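Local coordinates for MSHA biogenesis protein MshE (Vibrio cholerae, PDB 5HTL) that binds the second messenger cyclic di-GMP with high affinity through its MshEN domain and probably takes part in MSHA pilus biogenesis, at residues 37-40 with 41-45; 130-134 with 135-139. One frame throughout, in Å; residues are numbered along the deposited sequence.

Interaction 1 of 2, residues 37-40 with 41-45; sequences RRLG and DTLIS. With C2E (9,9'-[(2R,3R,3aS,5S,7aR,9R,10R,10aS,12S,14aR)-3,5,10,12-tetrahydroxy-5,12-dioxidooctahydro-2H,7H-difuro[3,2-d:3',2'-j][1,3,7,9,2,8]tetraoxadiphosphacyclododecine-2,9-diyl]bis(2-amino-1,9-dihydro-6H-purin-6-one)), chain C.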
loop_
_atom_site.group_PDB
_atom_site.type_symbol
_atom_site.label_atom_id
_atom_site.label_comp_id
_atom_site.label_asym_id
_atom_site.label_seq_id
_atom_site.Cartn_x
_atom_site.Cartn_y
_atom_site.Cartn_z
ATOM N N ARG A 37 -12.557 -15.313 -15.308
ATOM C CA ARG A 37 -13.030 -14.309 -14.365
ATOM C C ARG A 37 -12.413 -14.487 -12.984
ATOM O O ARG A 37 -12.178 -15.607 -12.532
ATOM C CB ARG A 37 -14.561 -14.319 -14.296
ATOM C CG ARG A 37 -15.209 -14.016 -15.647
ATOM C CD ARG A 37 -16.320 -12.975 -15.557
ATOM N NE ARG A 37 -16.471 -12.241 -16.816
ATOM C CZ ARG A 37 -17.199 -12.653 -17.852
ATOM N NH1 ARG A 37 -17.264 -11.912 -18.952
ATOM N NH2 ARG A 37 -17.861 -13.801 -17.798
ATOM N N ARG A 38 -12.118 -13.377 -12.330
ATOM C CA ARG A 38 -11.587 -13.449 -10.976
ATOM C C ARG A 38 -12.695 -13.730 -9.957
ATOM O O ARG A 38 -13.887 -13.694 -10.289
ATOM C CB ARG A 38 -10.783 -12.193 -10.647
ATOM C CG ARG A 38 -9.655 -11.946 -11.657
ATOM C CD ARG A 38 -8.412 -11.383 -10.994
ATOM N NE ARG A 38 -7.391 -11.040 -11.983
ATOM C CZ ARG A 38 -6.370 -11.821 -12.331
ATOM N NH1 ARG A 38 -6.191 -13.014 -11.773
ATOM N NH2 ARG A 38 -5.509 -11.393 -13.238
ATOM N N LEU A 39 -12.295 -14.036 -8.724
ATOM C CA LEU A 39 -13.239 -14.495 -7.720
ATOM C C LEU A 39 -14.282 -13.450 -7.338
ATOM O O LEU A 39 -15.468 -13.768 -7.221
ATOM C CB LEU A 39 -12.499 -14.964 -6.464
ATOM C CG LEU A 39 -13.379 -15.388 -5.286
ATOM C CD1 LEU A 39 -14.285 -16.565 -5.652
ATOM C CD2 LEU A 39 -12.488 -15.709 -4.096
ATOM N N GLY A 40 -13.847 -12.210 -7.139
ATOM C CA GLY A 40 -14.756 -11.145 -6.748
ATOM C C GLY A 40 -15.858 -10.954 -7.774
ATOM O O GLY A 40 -17.046 -10.899 -7.434
ATOM N N ASP A 41 -15.466 -10.863 -9.043
ATOM C CA ASP A 41 -16.430 -10.700 -10.128
ATOM C C ASP A 41 -17.362 -11.913 -10.237
ATOM O O ASP A 41 -18.531 -11.780 -10.591
ATOM C CB ASP A 41 -15.698 -10.404 -11.444
ATOM C CG ASP A 41 -15.144 -8.975 -11.508
ATOM O OD1 ASP A 41 -15.700 -8.061 -10.855
ATOM O OD2 ASP A 41 -14.147 -8.766 -12.231
ATOM N N THR A 42 -16.859 -13.099 -9.907
ATOM C CA THR A 42 -17.712 -14.287 -9.882
ATOM C C THR A 42 -18.758 -14.206 -8.767
ATOM O O THR A 42 -19.939 -14.491 -8.981
ATOM C CB THR A 42 -16.889 -15.575 -9.757
ATOM O OG1 THR A 42 -15.954 -15.634 -10.850
ATOM C CG2 THR A 42 -17.787 -16.791 -9.832
ATOM N N LEU A 43 -18.319 -13.818 -7.579
ATOM C CA LEU A 43 -19.230 -13.575 -6.469
ATOM C C LEU A 43 -20.281 -12.513 -6.791
ATOM O O LEU A 43 -21.449 -12.662 -6.435
ATOM C CB LEU A 43 -18.424 -13.185 -5.234
ATOM C CG LEU A 43 -17.618 -14.328 -4.621
ATOM C CD1 LEU A 43 -16.570 -13.761 -3.691
ATOM C CD2 LEU A 43 -18.539 -15.300 -3.893
ATOM N N ILE A 44 -19.882 -11.449 -7.486
ATOM C CA ILE A 44 -20.829 -10.409 -7.903
ATOM C C ILE A 44 -21.839 -10.946 -8.917
ATOM O O ILE A 44 -23.041 -10.679 -8.825
ATOM C CB ILE A 44 -20.097 -9.202 -8.512
ATOM C CG1 ILE A 44 -19.327 -8.458 -7.428
ATOM C CG2 ILE A 44 -21.095 -8.242 -9.176
ATOM C CD1 ILE A 44 -18.414 -7.378 -7.979
ATOM N N SER A 45 -21.353 -11.721 -9.879
ATOM C CA SER A 45 -22.226 -12.321 -10.881
ATOM C C SER A 45 -23.291 -13.218 -10.249
ATOM O O SER A 45 -24.427 -13.273 -10.727
ATOM C CB SER A 45 -21.397 -13.099 -11.903
ATOM O OG SER A 45 -21.070 -14.396 -11.439
HETATM P P1 C2E C . -5.961 -13.751 -3.751
HETATM O O2P C2E C . -7.114 -13.236 -2.924
HETATM O O1P C2E C . -4.707 -13.966 -2.930
HETATM O "O5'" C2E C . -6.421 -15.098 -4.438
HETATM C "C5'" C2E C . -5.699 -15.817 -5.399
HETATM C "C4'" C2E C . -6.456 -16.877 -6.056
HETATM O "O4'" C2E C . -6.857 -17.847 -5.137
HETATM C "C3'" C2E C . -7.723 -16.359 -6.679
HETATM O "O3'" C2E C . -7.503 -16.047 -8.034
HETATM C "C2'" C2E C . -8.658 -17.370 -6.456
HETATM O "O2'" C2E C . -8.723 -18.254 -7.595
HETATM C "C1'" C2E C . -8.226 -18.106 -5.243
HETATM N N9 C2E C . -8.857 -17.591 -4.067
HETATM C C8 C2E C . -9.156 -16.407 -3.541
HETATM N N7 C2E C . -9.728 -16.655 -2.356
HETATM C C5 C2E C . -9.776 -18.005 -2.152
HETATM C C6 C2E C . -10.260 -18.769 -1.083
HETATM O O6 C2E C . -10.814 -18.175 -0.008
HETATM N N1 C2E C . -10.180 -20.104 -1.148
HETATM C C2 C2E C . -9.628 -20.689 -2.214
HETATM N N2 C2E C . -9.573 -22.117 -2.222
HETATM N N3 C2E C . -9.142 -19.997 -3.268
HETATM C C4 C2E C . -9.201 -18.646 -3.271
HETATM P P11 C2E C . -8.208 -14.793 -8.714
HETATM O O21 C2E C . -7.961 -14.806 -10.214
HETATM O O11 C2E C . -9.684 -14.925 -8.476
HETATM O O5A C2E C . -7.783 -13.454 -8.035
HETATM C C5A C2E C . -6.440 -12.996 -8.058
HETATM C C4A C2E C . -6.115 -11.949 -7.124
HETATM O O4A C2E C . -6.804 -10.707 -7.500
HETATM C C3A C2E C . -6.585 -12.230 -5.750
HETATM O O3A C2E C . -5.576 -12.728 -4.894
HETATM C C2A C2E C . -7.120 -10.952 -5.239
HETATM O O2A C2E C . -6.186 -10.175 -4.604
HETATM C C1A C2E C . -7.589 -10.213 -6.441
HETATM N N91 C2E C . -8.975 -10.376 -6.859
HETATM C C81 C2E C . -9.798 -11.426 -6.676
HETATM N N71 C2E C . -10.984 -11.176 -7.260
HETATM C C51 C2E C . -10.918 -9.951 -7.834
HETATM C C61 C2E C . -11.792 -9.149 -8.576
HETATM O O61 C2E C . -13.076 -9.560 -8.892
HETATM N N11 C2E C . -11.385 -7.953 -8.997
HETATM C C21 C2E C . -10.160 -7.512 -8.727
HETATM N N21 C2E C . -9.831 -6.232 -9.213
HETATM N N31 C2E C . -9.279 -8.239 -8.030
HETATM C C41 C2E C . -9.645 -9.458 -7.580
HETATM O O HOH W 1 -12.903 -10.954 -13.566
#
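R38 and T42 meet at the start of helix 39-45: R38 is the N-cap residue, and its carbonyl O accepts from T42 N at 3.1 Å. L43 N to L39 O, at 2.9 Å and 170°, and I44 N to G40 O continue the first helical turn. R38 O accepts a second time, from T42 OG1 at 2.9 Å, this donor standing above the carbonyl plane. With OG1 anti to its own carbonyl carbon (chi1 -57°), T42 turns the hydroxyl back down the helix to that oxygen. The N-terminal end of the helix offers its first backbone N-H groups to a phosphate and to one guanine, within the cyclic di-GMP pocket of MshE: L39 N binds phosphate oxygen O11 at 2.8 Å, G40 N binds N71 of the guanine at 3.0 Å, and D41 N makes a weak bond to O61 of the same base. R38 reaches the same phosphate with its side chain; NH1 donates to O21 at 3.0 Å, in the guanidinium plane, while CB packs against the guanine near N71 and C51. G40, without a side chain, brings its backbone close to that base. L39 CD2 touches the other guanine, 3.4 Å from N7, and L39 CG lies 3.9 Å from L43 CD1; both leucines also pack on A28 of helix 22-32. A water accepts from R38 N and donates to D41 OD2, linking the N-cap backbone to the carboxylate. Q61, D108 and R7 are among the residues that hydrogen-bond the ligand elsewhere in the pocket.

Interaction 2 of 2, residues 130-134 with 135-139; sequences VIAPE and KQLVD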
loop_
_atom_site.group_PDB
_atom_site.type_symbol
_atom_site.label_atom_id
_atom_site.label_comp_id
_atom_site.label_asym_id
_atom_site.label_seq_id
_atom_site.Cartn_x
_atom_site.Cartn_y
_atom_site.Cartn_z
ATOM N N VAL A 130 -3.657 3.857 -4.594
ATOM C CA VAL A 130 -4.975 3.960 -3.994
ATOM C C VAL A 130 -5.972 3.402 -5.001
ATOM O O VAL A 130 -5.680 3.308 -6.191
ATOM C CB VAL A 130 -5.328 5.416 -3.599
ATOM C CG1 VAL A 130 -4.263 6.008 -2.662
ATOM C CG2 VAL A 130 -5.488 6.296 -4.817
ATOM N N ILE A 131 -7.129 2.983 -4.523
ATOM C CA ILE A 131 -8.150 2.423 -5.399
ATOM C C ILE A 131 -9.318 3.405 -5.577
ATOM O O ILE A 131 -9.703 4.122 -4.638
ATOM C CB ILE A 131 -8.617 1.020 -4.890
ATOM C CG1 ILE A 131 -9.478 0.309 -5.939
ATOM C CG2 ILE A 131 -9.355 1.120 -3.568
ATOM C CD1 ILE A 131 -9.776 -1.147 -5.597
ATOM N N ALA A 132 -9.860 3.458 -6.788
ATOM C CA ALA A 132 -11.056 4.249 -7.052
ATOM C C ALA A 132 -11.964 3.445 -7.971
ATOM O O ALA A 132 -11.491 2.574 -8.697
ATOM C CB ALA A 132 -10.672 5.578 -7.697
ATOM N N PRO A 133 -13.275 3.720 -7.942
ATOM C CA PRO A 133 -14.160 3.066 -8.912
ATOM C C PRO A 133 -13.781 3.385 -10.355
ATOM O O PRO A 133 -13.351 4.504 -10.674
ATOM C CB PRO A 133 -15.533 3.660 -8.589
ATOM C CG PRO A 133 -15.423 4.093 -7.161
ATOM C CD PRO A 133 -14.019 4.555 -6.980
ATOM N N GLU A 134 -13.933 2.394 -11.230
ATOM C CA GLU A 134 -13.557 2.560 -12.627
ATOM C C GLU A 134 -14.279 3.728 -13.287
ATOM O O GLU A 134 -13.671 4.475 -14.052
ATOM C CB GLU A 134 -13.787 1.260 -13.397
ATOM C CG GLU A 134 -13.152 1.223 -14.766
ATOM C CD GLU A 134 -13.222 -0.164 -15.369
ATOM O OE1 GLU A 134 -12.468 -1.048 -14.909
ATOM O OE2 GLU A 134 -14.042 -0.371 -16.286
ATOM N N LYS A 135 -15.558 3.911 -12.960
ATOM C CA LYS A 135 -16.329 5.015 -13.537
ATOM C C LYS A 135 -15.681 6.343 -13.182
ATOM O O LYS A 135 -15.561 7.232 -14.026
ATOM C CB LYS A 135 -17.776 4.993 -13.041
ATOM C CG LYS A 135 -18.675 6.028 -13.722
ATOM C CD LYS A 135 -20.084 6.039 -13.133
ATOM C CE LYS A 135 -21.034 6.919 -13.945
ATOM N NZ LYS A 135 -22.403 6.980 -13.345
ATOM N N GLN A 136 -15.225 6.472 -11.940
ATOM C CA GLN A 136 -14.563 7.702 -11.518
ATOM C C GLN A 136 -13.224 7.941 -12.195
ATOM O O GLN A 136 -12.875 9.088 -12.487
ATOM C CB GLN A 136 -14.390 7.724 -10.009
ATOM C CG GLN A 136 -15.700 7.872 -9.268
ATOM C CD GLN A 136 -15.476 8.159 -7.813
ATOM O OE1 GLN A 136 -14.375 7.954 -7.303
ATOM N NE2 GLN A 136 -16.510 8.637 -7.128
ATOM N N LEU A 137 -12.475 6.865 -12.434
ATOM C CA LEU A 137 -11.212 6.940 -13.167
ATOM C C LEU A 137 -11.445 7.479 -14.574
ATOM O O LEU A 137 -10.734 8.376 -15.036
ATOM C CB LEU A 137 -10.560 5.557 -13.272
ATOM C CG LEU A 137 -9.279 5.195 -12.513
ATOM C CD1 LEU A 137 -8.404 6.408 -12.182
ATOM C CD2 LEU A 137 -9.594 4.377 -11.270
ATOM N N VAL A 138 -12.435 6.920 -15.262
ATOM C CA VAL A 138 -12.724 7.326 -16.629
ATOM C C VAL A 138 -13.193 8.782 -16.682
ATOM O O VAL A 138 -12.751 9.549 -17.544
ATOM C CB VAL A 138 -13.713 6.366 -17.285
ATOM C CG1 VAL A 138 -14.150 6.895 -18.656
ATOM C CG2 VAL A 138 -13.073 4.989 -17.414
ATOM N N ASP A 139 -14.046 9.181 -15.736
ATOM C CA ASP A 139 -14.428 10.588 -15.636
ATOM C C ASP A 139 -13.186 11.451 -15.414
ATOM O O ASP A 139 -13.075 12.542 -15.961
ATOM C CB ASP A 139 -15.421 10.818 -14.499
ATOM C CG ASP A 139 -16.805 10.292 -14.805
ATOM O OD1 ASP A 139 -17.581 10.096 -13.842
ATOM O OD2 ASP A 139 -17.124 10.085 -15.996
#
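P133 and Q136 lie side by side at the start of helix 134-144, where P133 holds the N-cap position just after strand 126-131. The Q136 amide oxygen OE1 sits 3.4 Å from P133 CD. Torsion chi1 of Q136 (-69°) sets CG beside the backbone N, and the extended chain beyond it brings the amide beside P133 CD and CG. Both ends of the amide are used beyond this turn: OE1 accepts from L69 N and NE2 donates to D68 OD1, which fixes the rotation of the amide group and ties the helix start to the 68-69 backbone and side chain. On the backbone, P133 O takes L137 N at 3.1 Å and 157°, and E134 O takes V138 N at 3.0 Å and 165°; D139 N to K135 O carries the pattern on. The E134 carboxylate has its partner outside the turn: OE1 makes a salt bridge with R91. Apolar cover comes from L137, whose CD2 lies 3.9 Å from A132 CB and 3.7 Å from A132 O. V138 CG2 comes to 3.5 Å from E134 O, beside the bond that oxygen accepts. Before the turn, A132 pairs through its backbone with M106 of strand 101-106. The polar side chains of E134 and Q136 thus spend their bonds on other parts of the fold, joining this strand-to-helix turn to R91 and to residues 68-69.

Overall arrangement
From the N terminus, the chain passes helices 10-16 and 22-32 before interaction 1 starts helix 39-45, whose side chains pack on helices 22-32 and 51-62. Helix 51-62 and helix 84-90 lead to strands 92-98 and 101-106; after helix 112-121, interaction 2 turns the chain from strand 126-131 into the C-terminal helix 134-144. Each contact is local, at the N-terminal end of a helix in continuous chain, and closes no long loop. Interactions 1 and 2 stand in series, neither nested nor crossed; their centres are about 19 Å apart. Their nearest atoms are about 8 Å apart. Helix 51-62 connects their surroundings: L54 touches D41 and I44, and L55 touches I131 and P133.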